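Local structure of oxidoreductase, short-chain dehydrogenase/reductase family (Aeromonas hydrophila subsp. hydrophila, 3L6E) at residues L45-G48 and N49-G53; A70-W74 and G75-E79; S13-G16 and R17-I21. The protein is a putative NAD(P)-dependent oxidoreductase of the short-chain dehydrogenase/reductase family, possibly a 3-dehydrosphinganine reductase. All coordinates share one frame; numbering follows the deposited sequence.

How the contacts relate
All three contacts lie in the N-terminal half of the Rossmann fold. Contact 3 holds the last part of the glycine-rich TGxxxGxG motif, where the chain enters helix 14-25; in this family the motif normally receives the dinucleotide, and a sulfate ion lies about 4 Å from the side chain of Ser13. Contact 1, the turn from helix 37-47 into strand 51-55, has its centre about 13 Å from that of contact 3 and meets it through methyl groups, with Leu47 CD1 3.9 Å from Thr20 CG2. Trp74 of contact 2 packs against residues 49-52 of contact 1. Contacts 2 and 3 do not touch, their nearest atoms being about 9 Å apart, so contact 1 bridges them.

Contact 1: L45-G48 and N49-G53; sequences LLLG and NAVIG. Unlike the reference sequence in segment 45-48: Leu45 (reference Glu). Unlike the reference sequence in segment 49-53: Asn49 (reference Lys).
The turn that ends helix 37-47 and leads into strand 51-55, outermost in the sheet of this chain, brings Leu47 and Gly48 against Ala50 and Val51. Two backbone bonds fold it, both weak: Ala50 N donates to Leu47 O at 3.4 Å, and Val51 N to Gly48 O, also at 3.4 Å. Gly48 leaves the helix with a positive phi of 63°, a conformation that glycine adopts readily because no CB has to be accommodated.

On the inner side of the turn two branched aliphatic chains meet at an oblique angle. Leu47 touches with CB, 4.1 Å from Val51 CG2, and with one branch tip, CD1, 4.1 Å from Val51 CG1. With Val51 CG1 anti to the carbonyl carbon (chi1 -63°), Val51 CG2 falls between the backbone N and the carbonyl carbon, 3.6 Å from Gly48 O. Branching at CB suits valine to the strand and gives it two methyls for the contact. Ala50 CB is small enough to sit 3.5 Å from Leu47 O.

Thr20 and Val24 of helix 14-25 pack on this apolar side. The tight helix-to-strand reversal completes the beta-alpha-beta unit of strand 29-34, helix 37-47 and strand 51-55, a hallmark of the Rossmann fold.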
# COMPACT_ATOMS: atom_id res chain seq x y z
N LEU A 45 1.02 -7.05 30.81
CA LEU A 45 -0.11 -6.82 31.73
C LEU A 45 -1.42 -6.64 30.96
O LEU A 45 -2.48 -7.11 31.40
CB LEU A 45 0.18 -5.59 32.61
CG LEU A 45 -0.45 -5.47 34.00
CD1 LEU A 45 0.62 -5.10 35.03
CD2 LEU A 45 -1.60 -4.47 34.04
N LEU A 46 -1.35 -5.96 29.82
CA LEU A 46 -2.53 -5.74 29.00
C LEU A 46 -2.97 -6.99 28.22
O LEU A 46 -4.16 -7.26 28.13
CB LEU A 46 -2.31 -4.56 28.03
CG LEU A 46 -3.46 -4.16 27.09
CD1 LEU A 46 -4.57 -3.39 27.81
CD2 LEU A 46 -2.94 -3.35 25.92
N LEU A 47 -2.02 -7.73 27.66
CA LEU A 47 -2.34 -8.77 26.68
C LEU A 47 -2.08 -10.20 27.15
O LEU A 47 -2.51 -11.16 26.49
CB LEU A 47 -1.65 -8.50 25.33
CG LEU A 47 -1.83 -7.10 24.71
CD1 LEU A 47 -0.82 -6.86 23.57
CD2 LEU A 47 -3.27 -6.83 24.25
N GLY A 48 -1.39 -10.33 28.29
CA GLY A 48 -1.21 -11.60 28.98
C GLY A 48 -0.46 -12.66 28.19
O GLY A 48 0.63 -12.39 27.67
N ASN A 49 -1.06 -13.85 28.09
CA ASN A 49 -0.40 -15.02 27.52
C ASN A 49 -0.33 -15.03 25.99
O ASN A 49 0.24 -15.94 25.39
CB ASN A 49 -1.01 -16.34 28.07
CG ASN A 49 -2.52 -16.48 27.80
OD1 ASN A 49 -3.03 -17.60 27.73
ND2 ASN A 49 -3.23 -15.36 27.67
N ALA A 50 -0.89 -13.99 25.38
CA ALA A 50 -0.83 -13.79 23.94
C ALA A 50 0.55 -13.28 23.48
O ALA A 50 0.87 -13.34 22.30
CB ALA A 50 -1.92 -12.84 23.51
N VAL A 51 1.36 -12.80 24.42
CA VAL A 51 2.63 -12.16 24.09
C VAL A 51 3.72 -12.50 25.10
O VAL A 51 3.43 -12.95 26.20
CB VAL A 51 2.51 -10.60 24.04
CG1 VAL A 51 1.55 -10.13 22.93
CG2 VAL A 51 2.10 -10.05 25.40
N ILE A 52 4.96 -12.28 24.71
CA ILE A 52 6.08 -12.17 25.65
C ILE A 52 6.91 -10.95 25.32
O ILE A 52 7.10 -10.61 24.14
CB ILE A 52 7.05 -13.36 25.57
CG1 ILE A 52 6.99 -13.98 24.18
CG2 ILE A 52 6.77 -14.35 26.65
CD1 ILE A 52 8.31 -14.32 23.61
N GLY A 53 7.45 -10.34 26.36
CA GLY A 53 8.44 -9.28 26.22
C GLY A 53 9.83 -9.86 26.28
O GLY A 53 10.24 -10.44 27.29

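Contact 2: A70-W74 and G75-E79; sequences AAVEW and GGLPE
Ala71 and Val72 grip Gly75 and Gly76 at the C-terminal end of helix 61-75, and the backbone there makes the tightly packed part of this contact. Two bonds hold the last helical turn. Gly75 N reaches Ala71 O at 2.8 Å, lying nearly along the C=O axis. Gly76 N approaches Val72 O at 2.7 Å but is tilted 28° out of the carbonyl plane, and its N-H...O angle is only 135°, a bend that accompanies the unwinding of the helix. Gly76 then departs with a positive phi, favourable for a residue without CB. Its carbonyl turns back over the last turn, so that Val72 CA makes a nearly straight CA-H...O contact with Gly76 O at 3.5 Å. Gly75 is suited to its place beside the indole: Gly75 N is 3.5 Å from Trp74 CE3, approaching the ring obliquely, and a CB here would be tight against the ring.

The looser, more exposed part lies between Val72 and Leu77. With CG1 anti to the backbone N (chi1 166°), Val72 CG1 and CG2 straddle Leu77 CD2, each 4.1 Å away, and Val72 CG2 reaches Pro78 CD at 4.3 Å. The Val72 and Leu77 side chains run alongside each other and point the same way; the compact valine leaves the longer, solvent-exposed leucine to reach it with a single methyl.

Around this turn, Leu122 of helix 98-123 packs on Val72 and Leu77, and His5 ND1 hydrogen-bonds Gly76 O. Trp74 lies on Gln29 and Ser31 of strand 29-34 and on Ile52 of strand 51-55, and Ala71 faces Ile7 of strand 5-9, so the helix end rests on the sheet while Pro78 leads into strand 80-84.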
# COMPACT_ATOMS: atom_id res chain seq x y z
N ALA A 70 15.06 -16.85 22.12
CA ALA A 70 13.97 -16.87 23.10
C ALA A 70 12.61 -16.81 22.39
O ALA A 70 11.66 -17.52 22.77
CB ALA A 70 14.12 -15.73 24.11
N ALA A 71 12.51 -15.97 21.36
CA ALA A 71 11.27 -15.86 20.58
C ALA A 71 10.84 -17.19 19.95
O ALA A 71 9.70 -17.65 20.14
CB ALA A 71 11.39 -14.80 19.52
N VAL A 72 11.74 -17.80 19.19
CA VAL A 72 11.52 -19.13 18.64
C VAL A 72 11.25 -20.14 19.76
O VAL A 72 10.36 -20.98 19.64
CB VAL A 72 12.69 -19.58 17.75
CG1 VAL A 72 12.62 -21.08 17.47
CG2 VAL A 72 12.70 -18.77 16.45
N GLU A 73 11.98 -20.02 20.87
CA GLU A 73 11.76 -20.89 22.03
C GLU A 73 10.30 -20.85 22.49
O GLU A 73 9.71 -21.89 22.78
CB GLU A 73 12.70 -20.49 23.18
CG GLU A 73 12.45 -21.19 24.53
CD GLU A 73 13.37 -20.69 25.64
OE1 GLU A 73 13.43 -21.36 26.71
OE2 GLU A 73 14.05 -19.65 25.46
N TRP A 74 9.72 -19.65 22.53
CA TRP A 74 8.38 -19.45 23.08
C TRP A 74 7.25 -19.62 22.06
O TRP A 74 6.17 -20.10 22.40
CB TRP A 74 8.30 -18.08 23.76
CG TRP A 74 6.92 -17.66 24.19
CD1 TRP A 74 6.33 -17.89 25.40
CD2 TRP A 74 5.97 -16.91 23.41
NE1 TRP A 74 5.07 -17.35 25.41
CE2 TRP A 74 4.83 -16.74 24.21
CE3 TRP A 74 5.98 -16.38 22.12
CZ2 TRP A 74 3.70 -16.04 23.76
CZ3 TRP A 74 4.86 -15.68 21.67
CH2 TRP A 74 3.74 -15.52 22.49
N GLY A 75 7.48 -19.24 20.81
CA GLY A 75 6.44 -19.32 19.81
C GLY A 75 6.72 -20.16 18.59
O GLY A 75 5.90 -20.21 17.67
N GLY A 76 7.87 -20.82 18.55
CA GLY A 76 8.27 -21.55 17.35
C GLY A 76 8.67 -20.56 16.26
O GLY A 76 8.70 -19.33 16.50
N LEU A 77 8.99 -21.08 15.08
CA LEU A 77 9.42 -20.25 13.96
C LEU A 77 8.31 -19.27 13.61
O LEU A 77 7.13 -19.64 13.65
CB LEU A 77 9.79 -21.09 12.74
CG LEU A 77 10.94 -22.09 12.88
CD1 LEU A 77 11.18 -22.82 11.56
CD2 LEU A 77 12.23 -21.43 13.36
N PRO A 78 8.67 -18.00 13.30
CA PRO A 78 7.68 -16.99 12.98
C PRO A 78 7.22 -17.01 11.53
O PRO A 78 8.00 -17.36 10.64
CB PRO A 78 8.42 -15.67 13.26
CG PRO A 78 9.86 -15.97 13.09
CD PRO A 78 10.04 -17.44 13.40
N GLU A 79 5.96 -16.65 11.31
CA GLU A 79 5.44 -16.35 9.97
C GLU A 79 5.77 -14.91 9.54
O GLU A 79 5.94 -14.63 8.34
CB GLU A 79 3.92 -16.54 9.94
CG GLU A 79 3.43 -17.90 10.45
CD GLU A 79 1.91 -17.99 10.47
OE1 GLU A 79 1.38 -19.13 10.33
OE2 GLU A 79 1.26 -16.93 10.61

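Contact 3: S13-G16 and R17-I21; sequences SGLG and RALTI
The Arg17 guanidinium has Ile21 CD1 over one face, 3.7 Å above its plane and offset toward the rim. A bend at chi3 (31°) places Arg17 NE to donate to a water 3.3 Å away, which in turn donates to Gly14 O and so links the first helical turn to the arginine.

Arg17 N donates to Ser13 O at 2.7 Å, followed by Ala18 N to Gly14 O and Leu19 N to Leu15 O. Ser13 is the N-cap: its OG accepts from Gly16 N at 2.7 Å and is also hydrogen-bonded to Gly10 O. Gly16, in the same first turn, suits its place because a CB there would clash with Ser13 OG. Gly16 O is gripped twice, by Thr20 N at 2.9 Å and Thr20 OG1 at 2.7 Å, from opposite faces of its carbonyl plane. The Leu15 and Leu19 side chains lie alongside each other, pointing the same way, with Leu15 CD2 3.6 Å from Leu19 CD1.

Ser13, Gly14 and Gly16 belong to the TGxxxGxG motif opening the first Rossmann helix, which probably receives the cofactor as in other SDR enzymes; a sulfate lies about 4 Å from the Ser13 side chain. Both leucines meet Cys84 of strand 80-84, Ala204 of helix 200-210 meets Ala18 and Leu19, and Gln43 of helix 37-47 borders Arg17 and Ile21.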
# COMPACT_ATOMS: atom_id res chain seq x y z
N SER A 13 7.28 1.15 21.04
CA SER A 13 6.88 2.38 20.32
C SER A 13 5.35 2.45 20.19
O SER A 13 4.66 1.43 20.27
CB SER A 13 7.53 2.43 18.94
OG SER A 13 7.09 1.33 18.14
N GLY A 14 4.81 3.66 20.01
CA GLY A 14 3.36 3.84 19.85
C GLY A 14 2.89 2.96 18.72
O GLY A 14 1.85 2.28 18.82
N LEU A 15 3.69 2.95 17.66
CA LEU A 15 3.50 2.14 16.46
C LEU A 15 3.60 0.64 16.74
O LEU A 15 2.70 -0.12 16.38
CB LEU A 15 4.58 2.54 15.45
CG LEU A 15 4.34 2.55 13.94
CD1 LEU A 15 4.94 3.82 13.34
CD2 LEU A 15 4.96 1.32 13.29
N GLY A 16 4.70 0.22 17.36
CA GLY A 16 4.87 -1.19 17.73
C GLY A 16 3.81 -1.73 18.69
O GLY A 16 3.38 -2.89 18.56
N ARG A 17 3.39 -0.88 19.64
CA ARG A 17 2.26 -1.17 20.55
C ARG A 17 1.01 -1.44 19.73
O ARG A 17 0.41 -2.51 19.86
CB ARG A 17 1.98 0.01 21.50
CG ARG A 17 2.48 -0.10 22.93
CD ARG A 17 1.79 0.95 23.85
NE ARG A 17 0.42 1.27 23.41
CZ ARG A 17 -0.69 1.15 24.15
NH1 ARG A 17 -1.86 1.46 23.63
NH2 ARG A 17 -0.62 0.72 25.40
N ALA A 18 0.64 -0.50 18.86
CA ALA A 18 -0.60 -0.62 18.09
C ALA A 18 -0.60 -1.87 17.19
O ALA A 18 -1.60 -2.57 17.07
CB ALA A 18 -0.86 0.65 17.24
N LEU A 19 0.54 -2.12 16.55
CA LEU A 19 0.67 -3.29 15.70
C LEU A 19 0.56 -4.57 16.52
O LEU A 19 -0.07 -5.51 16.07
CB LEU A 19 1.99 -3.28 14.93
CG LEU A 19 2.19 -2.27 13.79
CD1 LEU A 19 3.67 -2.06 13.52
CD2 LEU A 19 1.48 -2.68 12.51
N THR A 20 1.16 -4.60 17.71
CA THR A 20 1.13 -5.77 18.57
C THR A 20 -0.29 -6.05 18.99
O THR A 20 -0.76 -7.18 18.86
CB THR A 20 2.01 -5.63 19.83
OG1 THR A 20 3.37 -5.46 19.45
CG2 THR A 20 1.91 -6.89 20.72
N ILE A 21 -0.98 -5.02 19.47
CA ILE A 21 -2.38 -5.10 19.87
C ILE A 21 -3.25 -5.65 18.74
O ILE A 21 -4.08 -6.53 18.96
CB ILE A 21 -2.94 -3.74 20.38
CG1 ILE A 21 -2.14 -3.25 21.59
CG2 ILE A 21 -4.45 -3.86 20.69
CD1 ILE A 21 -2.50 -1.89 22.12
O HOH W 1 0.17 3.00 20.67